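Local coordinates for kirola (Actinidia deliciosa, PDB 4IH0), which is a monomeric kiwifruit allergen (Act d 11) of the Bet v 1 superfamily, which probably binds small hydrophobic ligands in an internal cavity, as its relatives do, at residues Lys9-Leu14 with Phe136-Thr141; Gly53-Phe58 with Lys70-Ala75; Gly5-Gln10 with Phe118-Leu123. All blocks are in the same frame, centred on the assembly; numbering follows the deposited sequence.

Contact 1: Lys9-Leu14 with Phe136-Thr141; sequences KQVEIL and FCIEIT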
ATOM      1  N   LYS A   9      -5.070 -10.579   1.316  1.00 20.68           N
ATOM      2  CA  LYS A   9      -5.443 -10.917  -0.059  1.00 22.30           C
ATOM      3  C   LYS A   9      -4.185 -11.184  -0.880  1.00 21.61           C
ATOM      4  O   LYS A   9      -3.283 -10.356  -0.956  1.00 19.70           O
ATOM      5  CB  LYS A   9      -6.285  -9.821  -0.695  1.00 23.74           C
ATOM      6  CG  LYS A   9      -6.613 -10.021  -2.147  1.00 28.32           C
ATOM      7  CD  LYS A   9      -7.735 -11.019  -2.274  1.00 32.67           C
ATOM      8  CE  LYS A   9      -8.400 -10.996  -3.649  1.00 37.23           C
ATOM      9  NZ  LYS A   9      -7.776 -11.979  -4.568  1.00 40.48           N
ATOM     10  N   GLN A  10      -4.165 -12.371  -1.491  1.00 22.84           N
ATOM     11  CA  GLN A  10      -3.131 -12.747  -2.423  1.00 23.99           C
ATOM     12  C   GLN A  10      -3.632 -12.611  -3.866  1.00 24.20           C
ATOM     13  O   GLN A  10      -4.699 -13.109  -4.200  1.00 24.08           O
ATOM     14  CB  GLN A  10      -2.657 -14.176  -2.129  1.00 27.87           C
ATOM     15  CG  GLN A  10      -1.486 -14.619  -2.986  1.00 31.84           C
ATOM     16  CD  GLN A  10      -0.778 -15.842  -2.360  1.00 39.21           C
ATOM     17  OE1 GLN A  10      -1.435 -16.727  -1.794  1.00 45.27           O
ATOM     18  NE2 GLN A  10       0.561 -15.862  -2.413  1.00 40.00           N
ATOM     19  N   VAL A  11      -2.872 -11.898  -4.682  1.00 22.48           N
ATOM     20  CA  VAL A  11      -3.183 -11.627  -6.078  1.00 22.94           C
ATOM     21  C   VAL A  11      -2.128 -12.318  -6.956  1.00 23.64           C
ATOM     22  O   VAL A  11      -0.948 -11.985  -6.890  1.00 21.96           O
ATOM     23  CB  VAL A  11      -3.123 -10.106  -6.363  1.00 21.60           C
ATOM     24  CG1 VAL A  11      -3.477  -9.773  -7.817  1.00 23.56           C
ATOM     25  CG2 VAL A  11      -3.979  -9.314  -5.365  1.00 22.26           C
ATOM     26  N   GLU A  12      -2.531 -13.245  -7.819  1.00 24.35           N
ATOM     27  CA  GLU A  12      -1.579 -13.806  -8.784  1.00 26.11           C
ATOM     28  C   GLU A  12      -1.299 -12.751  -9.828  1.00 25.27           C
ATOM     29  O   GLU A  12      -2.228 -12.051 -10.277  1.00 26.27           O
ATOM     30  CB  GLU A  12      -2.129 -15.049  -9.501  1.00 30.92           C
ATOM     31  CG  GLU A  12      -2.303 -16.221  -8.558  1.00 34.96           C
ATOM     32  CD  GLU A  12      -0.998 -16.719  -7.949  1.00 40.22           C
ATOM     33  OE1 GLU A  12      -0.929 -16.766  -6.686  1.00 51.18           O
ATOM     34  OE2 GLU A  12      -0.061 -17.089  -8.701  1.00 44.37           O
ATOM     35  N   ILE A  13      -0.041 -12.650 -10.232  1.00 24.76           N
ATOM     36  CA  ILE A  13       0.394 -11.672 -11.230  1.00 25.61           C
ATOM     37  C   ILE A  13       1.092 -12.406 -12.372  1.00 30.30           C
ATOM     38  O   ILE A  13       1.296 -13.587 -12.287  1.00 28.83           O
ATOM     39  CB  ILE A  13       1.332 -10.612 -10.620  1.00 25.67           C
ATOM     40  CG1 ILE A  13       2.620 -11.272 -10.055  1.00 26.26           C
ATOM     41  CG2 ILE A  13       0.619  -9.871  -9.506  1.00 23.46           C
ATOM     42  CD1 ILE A  13       3.700 -10.270  -9.694  1.00 25.55           C
ATOM     43  N   LEU A  14       1.539 -11.679 -13.391  1.00 39.68           N
ATOM     44  CA  LEU A  14       2.148 -12.296 -14.598  1.00 46.23           C
ATOM     45  C   LEU A  14       3.621 -12.753 -14.459  1.00 53.19           C
ATOM     46  O   LEU A  14       3.994 -13.821 -14.953  1.00 57.33           O
ATOM     47  CB  LEU A  14       1.971 -11.346 -15.788  1.00 50.10           C
ATOM     48  CG  LEU A  14       0.497 -10.915 -15.962  1.00 48.85           C
ATOM     49  CD1 LEU A  14       0.341  -9.771 -16.950  1.00 52.62           C
ATOM     50  CD2 LEU A  14      -0.361 -12.110 -16.369  1.00 48.84           C
ATOM     51  N   PHE A 136      -8.940  -1.220  -3.502  1.00 16.66           N
ATOM     52  CA  PHE A 136      -8.058  -0.204  -4.091  1.00 17.57           C
ATOM     53  C   PHE A 136      -6.628  -0.748  -4.330  1.00 15.81           C
ATOM     54  O   PHE A 136      -6.055  -0.588  -5.390  1.00 15.89           O
ATOM     55  CB  PHE A 136      -8.084   1.004  -3.152  1.00 18.92           C
ATOM     56  CG  PHE A 136      -7.209   2.161  -3.526  1.00 21.15           C
ATOM     57  CD1 PHE A 136      -7.714   3.207  -4.250  1.00 25.57           C
ATOM     58  CD2 PHE A 136      -5.925   2.194  -3.117  1.00 24.32           C
ATOM     59  CE1 PHE A 136      -6.926   4.311  -4.533  1.00 25.71           C
ATOM     60  CE2 PHE A 136      -5.104   3.275  -3.420  1.00 28.25           C
ATOM     61  CZ  PHE A 136      -5.626   4.332  -4.118  1.00 24.65           C
ATOM     62  N   CYS A 137      -6.085  -1.448  -3.354  1.00 15.82           N
ATOM     63  CA  CYS A 137      -4.792  -2.068  -3.466  1.00 16.39           C
ATOM     64  C   CYS A 137      -4.761  -3.125  -4.591  1.00 15.14           C
ATOM     65  O   CYS A 137      -3.763  -3.239  -5.314  1.00 15.52           O
ATOM     66  CB  CYS A 137      -4.393  -2.687  -2.143  1.00 18.02           C
ATOM     67  SG  CYS A 137      -3.974  -1.385  -0.931  1.00 19.65           S
ATOM     68  N   ILE A 138      -5.813  -3.906  -4.707  1.00 15.31           N
ATOM     69  CA  ILE A 138      -5.949  -4.937  -5.762  1.00 16.03           C
ATOM     70  C   ILE A 138      -5.954  -4.248  -7.161  1.00 16.89           C
ATOM     71  O   ILE A 138      -5.282  -4.686  -8.095  1.00 15.68           O
ATOM     72  CB  ILE A 138      -7.195  -5.854  -5.572  1.00 17.68           C
ATOM     73  CG1 ILE A 138      -7.049  -6.704  -4.305  1.00 18.41           C
ATOM     74  CG2 ILE A 138      -7.404  -6.736  -6.806  1.00 16.84           C
ATOM     75  CD1 ILE A 138      -8.378  -7.270  -3.815  1.00 20.08           C
ATOM     76  N   GLU A 139      -6.718  -3.150  -7.255  1.00 17.33           N
ATOM     77  CA  GLU A 139      -6.777  -2.356  -8.484  1.00 18.24           C
ATOM     78  C   GLU A 139      -5.414  -1.834  -8.871  1.00 16.90           C
ATOM     79  O   GLU A 139      -4.994  -1.940 -10.044  1.00 16.33           O
ATOM     80  CB  GLU A 139      -7.779  -1.200  -8.316  1.00 20.92           C
ATOM     81  CG  GLU A 139      -9.201  -1.637  -8.097  1.00 26.03           C
ATOM     82  CD  GLU A 139     -10.083  -0.605  -7.387  1.00 31.73           C
ATOM     83  OE1 GLU A 139      -9.680   0.599  -7.282  1.00 32.36           O
ATOM     84  OE2 GLU A 139     -11.217  -1.017  -6.979  1.00 33.62           O
ATOM     85  N   ILE A 140      -4.667  -1.293  -7.891  1.00 16.14           N
ATOM     86  CA  ILE A 140      -3.320  -0.804  -8.153  1.00 17.09           C
ATOM     87  C   ILE A 140      -2.424  -1.928  -8.638  1.00 14.98           C
ATOM     88  O   ILE A 140      -1.637  -1.759  -9.608  1.00 16.01           O
ATOM     89  CB  ILE A 140      -2.700  -0.145  -6.892  1.00 18.87           C
ATOM     90  CG1 ILE A 140      -3.439   1.154  -6.494  1.00 23.26           C
ATOM     91  CG2 ILE A 140      -1.185   0.019  -7.061  1.00 21.31           C
ATOM     92  CD1 ILE A 140      -3.726   2.083  -7.621  1.00 28.32           C
ATOM     93  N   THR A 141      -2.530  -3.079  -7.990  1.00 14.66           N
ATOM     94  CA  THR A 141      -1.798  -4.241  -8.442  1.00 15.63           C
ATOM     95  C   THR A 141      -2.080  -4.623  -9.937  1.00 14.84           C
ATOM     96  O   THR A 141      -1.166  -4.911 -10.716  1.00 14.94           O
ATOM     97  CB  THR A 141      -2.118  -5.439  -7.545  1.00 16.33           C
ATOM     98  OG1 THR A 141      -1.816  -5.113  -6.189  1.00 16.90           O
ATOM     99  CG2 THR A 141      -1.290  -6.644  -7.919  1.00 18.05           C
TER

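Contact 2: Gly53-Phe58 with Lys70-Ala75; sequences GSVIFF and KDIVEA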
ATOM      1  N   GLY A  53      12.317   3.592   7.626  1.00 14.34           N
ATOM      2  CA  GLY A  53      12.077   4.849   8.287  1.00 15.28           C
ATOM      3  C   GLY A  53      11.796   6.005   7.358  1.00 15.13           C
ATOM      4  O   GLY A  53      11.491   7.143   7.829  1.00 16.43           O
ATOM      5  N   SER A  54      11.833   5.766   6.043  1.00 14.78           N
ATOM      6  CA  SER A  54      11.445   6.800   5.073  1.00 15.79           C
ATOM      7  C   SER A  54       9.963   7.149   5.220  1.00 15.26           C
ATOM      8  O   SER A  54       9.163   6.339   5.642  1.00 14.24           O
ATOM      9  CB  SER A  54      11.874   6.453   3.630  1.00 16.47           C
ATOM     10  OG  SER A  54      11.313   5.202   3.161  1.00 18.13           O
ATOM     11  N   VAL A  55       9.624   8.408   4.951  1.00 13.87           N
ATOM     12  CA  VAL A  55       8.259   8.943   5.151  1.00 13.81           C
ATOM     13  C   VAL A  55       7.787   9.451   3.796  1.00 14.33           C
ATOM     14  O   VAL A  55       8.486  10.213   3.123  1.00 14.37           O
ATOM     15  CB  VAL A  55       8.237  10.082   6.163  1.00 15.49           C
ATOM     16  CG1 VAL A  55       6.856  10.673   6.322  1.00 15.82           C
ATOM     17  CG2 VAL A  55       8.806   9.563   7.487  1.00 16.02           C
ATOM     18  N   ILE A  56       6.627   8.947   3.417  1.00 13.49           N
ATOM     19  CA  ILE A  56       6.035   9.150   2.095  1.00 14.61           C
ATOM     20  C   ILE A  56       4.635   9.707   2.219  1.00 14.60           C
ATOM     21  O   ILE A  56       3.845   9.239   3.056  1.00 14.79           O
ATOM     22  CB  ILE A  56       6.022   7.845   1.305  1.00 17.18           C
ATOM     23  CG1 ILE A  56       7.431   7.302   1.201  1.00 19.67           C
ATOM     24  CG2 ILE A  56       5.515   8.121  -0.112  1.00 16.72           C
ATOM     25  CD1 ILE A  56       7.397   5.930   0.625  1.00 24.17           C
ATOM     26  N   PHE A  57       4.301  10.706   1.393  1.00 14.11           N
ATOM     27  CA  PHE A  57       3.008  11.308   1.370  1.00 16.07           C
ATOM     28  C   PHE A  57       2.273  10.775   0.116  1.00 15.53           C
ATOM     29  O   PHE A  57       2.849  10.710  -0.962  1.00 13.72           O
ATOM     30  CB  PHE A  57       3.158  12.812   1.208  1.00 18.57           C
ATOM     31  CG  PHE A  57       1.842  13.575   1.099  1.00 21.13           C
ATOM     32  CD1 PHE A  57       1.041  13.727   2.197  1.00 24.93           C
ATOM     33  CD2 PHE A  57       1.492  14.184  -0.075  1.00 24.69           C
ATOM     34  CE1 PHE A  57      -0.133  14.447   2.116  1.00 30.02           C
ATOM     35  CE2 PHE A  57       0.288  14.907  -0.181  1.00 28.59           C
ATOM     36  CZ  PHE A  57      -0.509  15.029   0.945  1.00 26.85           C
ATOM     37  N   PHE A  58       1.003  10.421   0.258  1.00 15.11           N
ATOM     38  CA  PHE A  58       0.211   9.900  -0.860  1.00 15.99           C
ATOM     39  C   PHE A  58      -1.010  10.793  -1.032  1.00 15.64           C
ATOM     40  O   PHE A  58      -1.686  11.070  -0.026  1.00 15.76           O
ATOM     41  CB  PHE A  58      -0.315   8.486  -0.558  1.00 17.00           C
ATOM     42  CG  PHE A  58       0.761   7.457  -0.461  1.00 18.55           C
ATOM     43  CD1 PHE A  58       1.190   6.781  -1.569  1.00 19.65           C
ATOM     44  CD2 PHE A  58       1.358   7.206   0.777  1.00 20.26           C
ATOM     45  CE1 PHE A  58       2.243   5.855  -1.471  1.00 22.92           C
ATOM     46  CE2 PHE A  58       2.404   6.281   0.890  1.00 21.17           C
ATOM     47  CZ  PHE A  58       2.820   5.603  -0.246  1.00 22.57           C
ATOM     48  N   LYS A  70       0.023   9.914   5.072  0.50 15.59           N
ATOM     49  CA  LYS A  70       1.482   9.968   5.270  0.50 15.43           C
ATOM     50  C   LYS A  70       1.852   8.687   5.954  0.50 15.26           C
ATOM     51  O   LYS A  70       1.287   8.367   6.988  0.50 14.60           O
ATOM     52  CB  LYS A  70       1.839  11.131   6.162  0.50 17.05           C
ATOM     53  CG  LYS A  70       3.306  11.348   6.444  0.50 18.45           C
ATOM     54  CD  LYS A  70       3.425  12.715   7.121  0.50 20.33           C
ATOM     55  CE  LYS A  70       4.554  12.878   8.072  0.50 22.67           C
ATOM     56  NZ  LYS A  70       4.398  14.220   8.730  0.50 24.94           N
ATOM     57  N   ASP A  71       2.814   7.973   5.371  1.00 14.53           N
ATOM     58  CA  ASP A  71       3.211   6.679   5.843  1.00 14.96           C
ATOM     59  C   ASP A  71       4.675   6.658   6.148  1.00 15.37           C
ATOM     60  O   ASP A  71       5.475   7.352   5.484  1.00 15.89           O
ATOM     61  CB  ASP A  71       3.053   5.621   4.775  1.00 16.62           C
ATOM     62  CG  ASP A  71       1.643   5.304   4.399  1.00 21.60           C
ATOM     63  OD1 ASP A  71       0.702   6.068   4.649  1.00 24.08           O
ATOM     64  OD2 ASP A  71       1.490   4.257   3.682  1.00 26.29           O
ATOM     65  N   ILE A  72       5.051   5.796   7.105  1.00 13.10           N
ATOM     66  CA  ILE A  72       6.442   5.548   7.379  1.00 14.77           C
ATOM     67  C   ILE A  72       6.716   4.108   7.007  1.00 13.81           C
ATOM     68  O   ILE A  72       5.899   3.246   7.227  1.00 13.14           O
ATOM     69  CB  ILE A  72       6.848   5.841   8.839  1.00 18.31           C
ATOM     70  CG1 ILE A  72       8.362   5.651   9.072  1.00 19.79           C
ATOM     71  CG2 ILE A  72       6.080   4.999   9.837  1.00 20.17           C
ATOM     72  CD1 ILE A  72       8.868   6.313  10.346  1.00 23.27           C
ATOM     73  N   VAL A  73       7.857   3.880   6.402  1.00 12.51           N
ATOM     74  CA  VAL A  73       8.294   2.516   6.052  1.00 12.70           C
ATOM     75  C   VAL A  73       8.839   1.942   7.360  1.00 14.12           C
ATOM     76  O   VAL A  73       9.951   2.295   7.790  1.00 14.87           O
ATOM     77  CB  VAL A  73       9.334   2.455   4.969  1.00 12.98           C
ATOM     78  CG1 VAL A  73       9.823   1.014   4.775  1.00 12.78           C
ATOM     79  CG2 VAL A  73       8.738   3.047   3.698  1.00 15.58           C
ATOM     80  N   GLU A  74       8.085   1.098   8.003  1.00 14.79           N
ATOM     81  CA  GLU A  74       8.525   0.560   9.279  1.00 16.60           C
ATOM     82  C   GLU A  74       9.402  -0.655   9.164  1.00 14.91           C
ATOM     83  O   GLU A  74      10.157  -0.988  10.082  1.00 14.33           O
ATOM     84  CB  GLU A  74       7.375   0.349  10.244  1.00 23.34           C
ATOM     85  CG  GLU A  74       6.269  -0.567   9.934  1.00 28.56           C
ATOM     86  CD  GLU A  74       5.351  -0.757  11.178  1.00 35.07           C
ATOM     87  OE1 GLU A  74       5.242   0.140  12.072  1.00 40.64           O
ATOM     88  OE2 GLU A  74       4.787  -1.828  11.297  1.00 38.45           O
ATOM     89  N   ALA A  75       9.328  -1.353   8.066  1.00 12.55           N
ATOM     90  CA  ALA A  75      10.087  -2.584   7.952  1.00 13.00           C
ATOM     91  C   ALA A  75      10.328  -2.908   6.488  1.00 13.28           C
ATOM     92  O   ALA A  75       9.467  -2.617   5.659  1.00 12.44           O
ATOM     93  CB  ALA A  75       9.357  -3.748   8.689  1.00 14.08           C
TER

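Contact 3: Gly5-Gln10 with Phe118-Leu123; sequences GKMVKQ and FHYEKL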
ATOM      1  N   GLY A   5      -8.248  -5.871  13.832  1.00 23.06           N
ATOM      2  CA  GLY A   5      -8.635  -6.632  12.654  1.00 24.51           C
ATOM      3  C   GLY A   5      -7.450  -6.871  11.742  1.00 21.94           C
ATOM      4  O   GLY A   5      -6.389  -6.268  11.884  1.00 20.31           O
ATOM      5  N   LYS A   6      -7.650  -7.800  10.834  1.00 22.64           N
ATOM      6  CA  LYS A   6      -6.640  -8.198   9.850  1.00 24.20           C
ATOM      7  C   LYS A   6      -7.370  -8.527   8.572  1.00 24.80           C
ATOM      8  O   LYS A   6      -8.518  -9.070   8.623  1.00 25.42           O
ATOM      9  CB  LYS A   6      -5.910  -9.438  10.366  1.00 28.37           C
ATOM     10  CG  LYS A   6      -4.821  -9.981   9.480  1.00 32.52           C
ATOM     11  CD  LYS A   6      -4.263 -11.278  10.065  1.00 37.99           C
ATOM     12  CE  LYS A   6      -3.366 -11.989   9.047  1.00 42.79           C
ATOM     13  NZ  LYS A   6      -1.901 -11.694   9.199  1.00 47.11           N
ATOM     14  N   MET A   7      -6.769  -8.253   7.431  1.00 22.74           N
ATOM     15  CA  MET A   7      -7.251  -8.656   6.116  1.00 22.80           C
ATOM     16  C   MET A   7      -6.059  -9.129   5.333  1.00 21.24           C
ATOM     17  O   MET A   7      -5.002  -8.514   5.419  1.00 19.28           O
ATOM     18  CB  MET A   7      -7.891  -7.514   5.316  1.00 25.86           C
ATOM     19  CG  MET A   7      -9.231  -6.991   5.790  1.00 30.60           C
ATOM     20  SD  MET A   7      -9.954  -5.777   4.660  1.00 35.41           S
ATOM     21  CE  MET A   7     -10.131  -6.815   3.218  1.00 36.57           C
ATOM     22  N   VAL A   8      -6.238 -10.192   4.542  1.00 21.00           N
ATOM     23  CA  VAL A   8      -5.170 -10.720   3.716  1.00 20.92           C
ATOM     24  C   VAL A   8      -5.742 -11.040   2.345  1.00 22.07           C
ATOM     25  O   VAL A   8      -6.835 -11.689   2.221  1.00 22.62           O
ATOM     26  CB  VAL A   8      -4.485 -11.972   4.297  1.00 22.73           C
ATOM     27  CG1 VAL A   8      -3.281 -12.373   3.426  1.00 23.92           C
ATOM     28  CG2 VAL A   8      -4.026 -11.783   5.720  1.00 25.45           C
ATOM     29  N   LYS A   9      -5.070 -10.579   1.316  1.00 20.68           N
ATOM     30  CA  LYS A   9      -5.443 -10.917  -0.059  1.00 22.30           C
ATOM     31  C   LYS A   9      -4.185 -11.184  -0.880  1.00 21.61           C
ATOM     32  O   LYS A   9      -3.283 -10.356  -0.956  1.00 19.70           O
ATOM     33  CB  LYS A   9      -6.285  -9.821  -0.695  1.00 23.74           C
ATOM     34  CG  LYS A   9      -6.613 -10.021  -2.147  1.00 28.32           C
ATOM     35  CD  LYS A   9      -7.735 -11.019  -2.274  1.00 32.67           C
ATOM     36  CE  LYS A   9      -8.400 -10.996  -3.649  1.00 37.23           C
ATOM     37  NZ  LYS A   9      -7.776 -11.979  -4.568  1.00 40.48           N
ATOM     38  N   GLN A  10      -4.165 -12.371  -1.491  1.00 22.84           N
ATOM     39  CA  GLN A  10      -3.131 -12.747  -2.423  1.00 23.99           C
ATOM     40  C   GLN A  10      -3.632 -12.611  -3.866  1.00 24.20           C
ATOM     41  O   GLN A  10      -4.699 -13.109  -4.200  1.00 24.08           O
ATOM     42  CB  GLN A  10      -2.657 -14.176  -2.129  1.00 27.87           C
ATOM     43  CG  GLN A  10      -1.486 -14.619  -2.986  1.00 31.84           C
ATOM     44  CD  GLN A  10      -0.778 -15.842  -2.360  1.00 39.21           C
ATOM     45  OE1 GLN A  10      -1.435 -16.727  -1.794  1.00 45.27           O
ATOM     46  NE2 GLN A  10       0.561 -15.862  -2.413  1.00 40.00           N
ATOM     47  N   PHE A 118      -3.362  -6.278   5.814  1.00 14.40           N
ATOM     48  CA  PHE A 118      -3.649  -5.114   6.643  1.00 15.12           C
ATOM     49  C   PHE A 118      -3.756  -5.584   8.104  1.00 15.81           C
ATOM     50  O   PHE A 118      -4.419  -6.577   8.401  1.00 17.14           O
ATOM     51  CB  PHE A 118      -4.992  -4.483   6.314  1.00 15.55           C
ATOM     52  CG  PHE A 118      -5.149  -3.914   4.918  1.00 15.54           C
ATOM     53  CD1 PHE A 118      -4.097  -3.699   4.030  1.00 15.46           C
ATOM     54  CD2 PHE A 118      -6.464  -3.584   4.500  1.00 16.14           C
ATOM     55  CE1 PHE A 118      -4.339  -3.184   2.754  1.00 16.01           C
ATOM     56  CE2 PHE A 118      -6.680  -3.023   3.270  1.00 16.71           C
ATOM     57  CZ  PHE A 118      -5.636  -2.842   2.385  1.00 16.04           C
ATOM     58  N   HIS A 119      -3.118  -4.844   8.979  1.00 15.28           N
ATOM     59  CA  HIS A 119      -3.348  -4.962  10.412  1.00 17.31           C
ATOM     60  C   HIS A 119      -3.821  -3.641  10.920  1.00 16.79           C
ATOM     61  O   HIS A 119      -3.186  -2.585  10.694  1.00 15.87           O
ATOM     62  CB  HIS A 119      -2.038  -5.356  11.136  1.00 19.21           C
ATOM     63  CG  HIS A 119      -1.499  -6.701  10.761  1.00 23.33           C
ATOM     64  ND1 HIS A 119      -2.240  -7.788  10.798  1.00 29.34           N
ATOM     65  CD2 HIS A 119      -0.212  -7.129  10.472  1.00 27.29           C
ATOM     66  CE1 HIS A 119      -1.503  -8.859  10.467  1.00 30.15           C
ATOM     67  NE2 HIS A 119      -0.264  -8.456  10.278  1.00 28.56           N
ATOM     68  N   TYR A 120      -4.941  -3.612  11.621  1.00 16.67           N
ATOM     69  CA  TYR A 120      -5.473  -2.349  12.075  1.00 17.37           C
ATOM     70  C   TYR A 120      -6.166  -2.431  13.436  1.00 18.14           C
ATOM     71  O   TYR A 120      -6.568  -3.497  13.890  1.00 19.84           O
ATOM     72  CB  TYR A 120      -6.450  -1.728  11.048  1.00 18.42           C
ATOM     73  CG  TYR A 120      -7.522  -2.706  10.622  1.00 18.95           C
ATOM     74  CD1 TYR A 120      -8.716  -2.783  11.288  1.00 21.12           C
ATOM     75  CD2 TYR A 120      -7.294  -3.575   9.559  1.00 20.00           C
ATOM     76  CE1 TYR A 120      -9.675  -3.700  10.913  1.00 22.88           C
ATOM     77  CE2 TYR A 120      -8.231  -4.511   9.187  1.00 21.95           C
ATOM     78  CZ  TYR A 120      -9.413  -4.561   9.861  1.00 23.00           C
ATOM     79  OH  TYR A 120     -10.392  -5.467   9.523  1.00 26.78           O
ATOM     80  N   GLU A 121      -6.290  -1.267  14.040  1.00 18.37           N
ATOM     81  CA  GLU A 121      -7.086  -1.083  15.291  1.00 20.43           C
ATOM     82  C   GLU A 121      -8.068   0.030  15.009  1.00 19.77           C
ATOM     83  O   GLU A 121      -7.683   1.155  14.714  1.00 18.91           O
ATOM     84  CB  GLU A 121      -6.192  -0.673  16.417  1.00 21.70           C
ATOM     85  CG  GLU A 121      -6.943  -0.363  17.709  1.00 23.38           C
ATOM     86  CD  GLU A 121      -7.139  -1.563  18.586  1.00 27.21           C
ATOM     87  OE1 GLU A 121      -6.939  -2.689  18.073  1.00 28.98           O
ATOM     88  OE2 GLU A 121      -7.527  -1.350  19.762  1.00 27.71           O
ATOM     89  N   LYS A 122      -9.357  -0.274  15.086  1.00 20.39           N
ATOM     90  CA  LYS A 122     -10.374   0.723  14.884  1.00 21.28           C
ATOM     91  C   LYS A 122     -10.429   1.656  16.073  1.00 22.28           C
ATOM     92  O   LYS A 122     -10.119   1.253  17.218  1.00 22.97           O
ATOM     93  CB  LYS A 122     -11.735   0.026  14.779  1.00 23.69           C
ATOM     94  CG  LYS A 122     -11.823  -1.015  13.688  1.00 24.44           C
ATOM     95  CD  LYS A 122     -13.168  -1.710  13.788  1.00 28.43           C
ATOM     96  CE  LYS A 122     -13.337  -2.604  12.610  1.00 31.08           C
ATOM     97  NZ  LYS A 122     -14.690  -3.194  12.747  1.00 33.56           N
ATOM     98  N   LEU A 123     -10.889   2.878  15.847  1.00 22.53           N
ATOM     99  CA  LEU A 123     -11.125   3.789  16.967  1.00 24.15           C
ATOM    100  C   LEU A 123     -12.347   3.402  17.804  1.00 27.21           C
ATOM    101  O   LEU A 123     -12.380   3.658  19.004  1.00 28.73           O
ATOM    102  CB  LEU A 123     -11.295   5.212  16.453  1.00 23.69           C
ATOM    103  CG  LEU A 123     -10.033   5.892  15.964  1.00 23.51           C
ATOM    104  CD1 LEU A 123     -10.333   7.171  15.163  1.00 23.50           C
ATOM    105  CD2 LEU A 123      -9.069   6.143  17.107  1.00 23.05           C
TER
HETATM  106  O   HOH W   1      -3.983  -7.558  13.370  1.00 37.37           O

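Contact 1: Lys9-Leu14 with Phe136-Thr141
V11 and T141 meet methyl to methyl where the long C-terminal helix of the Bet v 1 fold packs against the first, outermost strand of its curved sheet. The axes of segments 9-12 and 136-141 run nearly parallel, 17° apart and 10.0 Å at closest approach.

All contacts between K9-L14 and F136-T141 are apolar. V11 CG1 and T141 CG2 approach tip to tip at 3.8 Å, and I13 CG2 comes across the same threonine methyl at 4.1 Å. One turn earlier, I138 touches both V11 and K9: its CG1 lies 4.2 Å from V11 CG2. The lysine contributes its aliphatic chain, which bends at chi2 (78°) and crosses I138 at about a right angle, with K9 CG and I138 CD1 3.7 Å apart.

Hydrogen bonds stay within or leave the segments. T141 OG1 donates to C137 O at 2.8 Å, tilted from the carbonyl plane, and T141 N reaches that oxygen from the opposite face; OG1 also bonds W116 NE1 on strand 113-122. K9 NZ makes a weak bond to Q10 O.

With no polar bond across it, the strand-helix seam rests on packing of methyl and methylene groups, while the threonine hydroxyl is satisfied by other partners.

Contact 2: Gly53-Phe58 with Lys70-Ala75
Two neighbouring strands of a beta hairpin, 55-62 and 65-77, pair here in the antiparallel sheet of the Bet v 1 fold; the contact takes in the start of the first strand and the middle of the second. G53 and S54 lead into the pairing. G53 N donates to V73 O at 2.7 Å, and V73 N returns a bond to S54 O. Further along, I56 and D71 form a hydrogen-bonded pair, joined by I56 N to D71 O at 2.9 Å and D71 N to I56 O at 2.8 Å, both with N-H...O angles of 169°. The flanking pairs, V55 with I72 and F57 with K70, are non-hydrogen-bonded.

On the face carrying these flanking pairs, K70 CG lies anti to the backbone N (chi1 -179°) and the chain beyond it is extended. In this conformer, one of two, its methylenes lie against V55, with K70 CG 3.6 Å from V55 CG1. I72 CG1 packs on the other valine branch, V55 CG2, at 4.2 Å. I56 and D71 point to the opposite face. The hydroxyl of S54, bonded to T51 O, also touches V73.

D71 crosses the F58 ring at about a right angle, its carboxylate plane turned 52° from the ring. D71 OD2 hydrogen-bonds an unidentified ligand, probably from the crystallisation liquor, and lies 3.6 Å from F58 CE2.

Contact 3: Gly5-Gln10 with Phe118-Leu123
The antiparallel pairing of strands 4-12 and 113-122 forms one margin of the Bet v 1 sheet, joining the first strand, outermost in the sheet, to the last. G5 with Y120 and M7 with F118 are hydrogen-bonded pairs, each closed by two backbone bonds; between them K6 and H119 make a non-hydrogen-bonded pair. The shortest of the four bonds runs from F118 N to M7 O at 2.8 Å. The bond from Y120 N to G5 O measures 3.0 Å, and that from M7 N to F118 O is equally long. K6 CA also makes a CA-H...O contact of 3.1 Å with F118 O.

On the face shared by M7, F118 and Y120, the tyrosine folds back over G5. Its CG sits between the backbone N and the carbonyl carbon (chi1 52°), which brings the ring over the glycine: G5 CA lies 3.9 Å from the ring centroid and 26° off the normal, a CH-pi contact. M7 and F118 run side by side in an oblique Met-aromatic contact, with M7 SD 4.1 Å from F118 CD2, while M7 CG comes to the edge of the Y120 ring. M7 also touches N131 and M134 of helix 131-145, and F99 and Y96 of strand 96-106 meet the rings of F118 and Y120, so this face of the pairing is largely aromatic.

K6 and H119 occupy the other face, side by side and pointing the same way. K6 CD lies in plane at the imidazole edge, and K6 NZ ends near the ring plane, 3.1 Å from H119 CE1. A water donates to G5 O and accepts a weak bond from H119 ND1, each at 3.1 Å.

Overall arrangement
Strand 4-12 serves two kinds of contact. In contact 3 it pairs edge to edge with strand 113-122 through backbone hydrogen bonds; in contact 1 it offers alternate side chains to helix 131-145, with no hydrogen bond between the two segments. Their segments overlap at K9 and Q10 and touch where C137 SG meets F118 CZ at 4.0 Å. Contact 2 repeats the strand pairing about 21 Å from contact 1, centre to centre, within a local hairpin, whereas contacts 1 and 3 join distant parts of the chain. Contact 1 is mainly buried; contacts 2 and 3 are partly buried, each with a face carrying lysine methylenes, beside valine in contact 2 and histidine in contact 3.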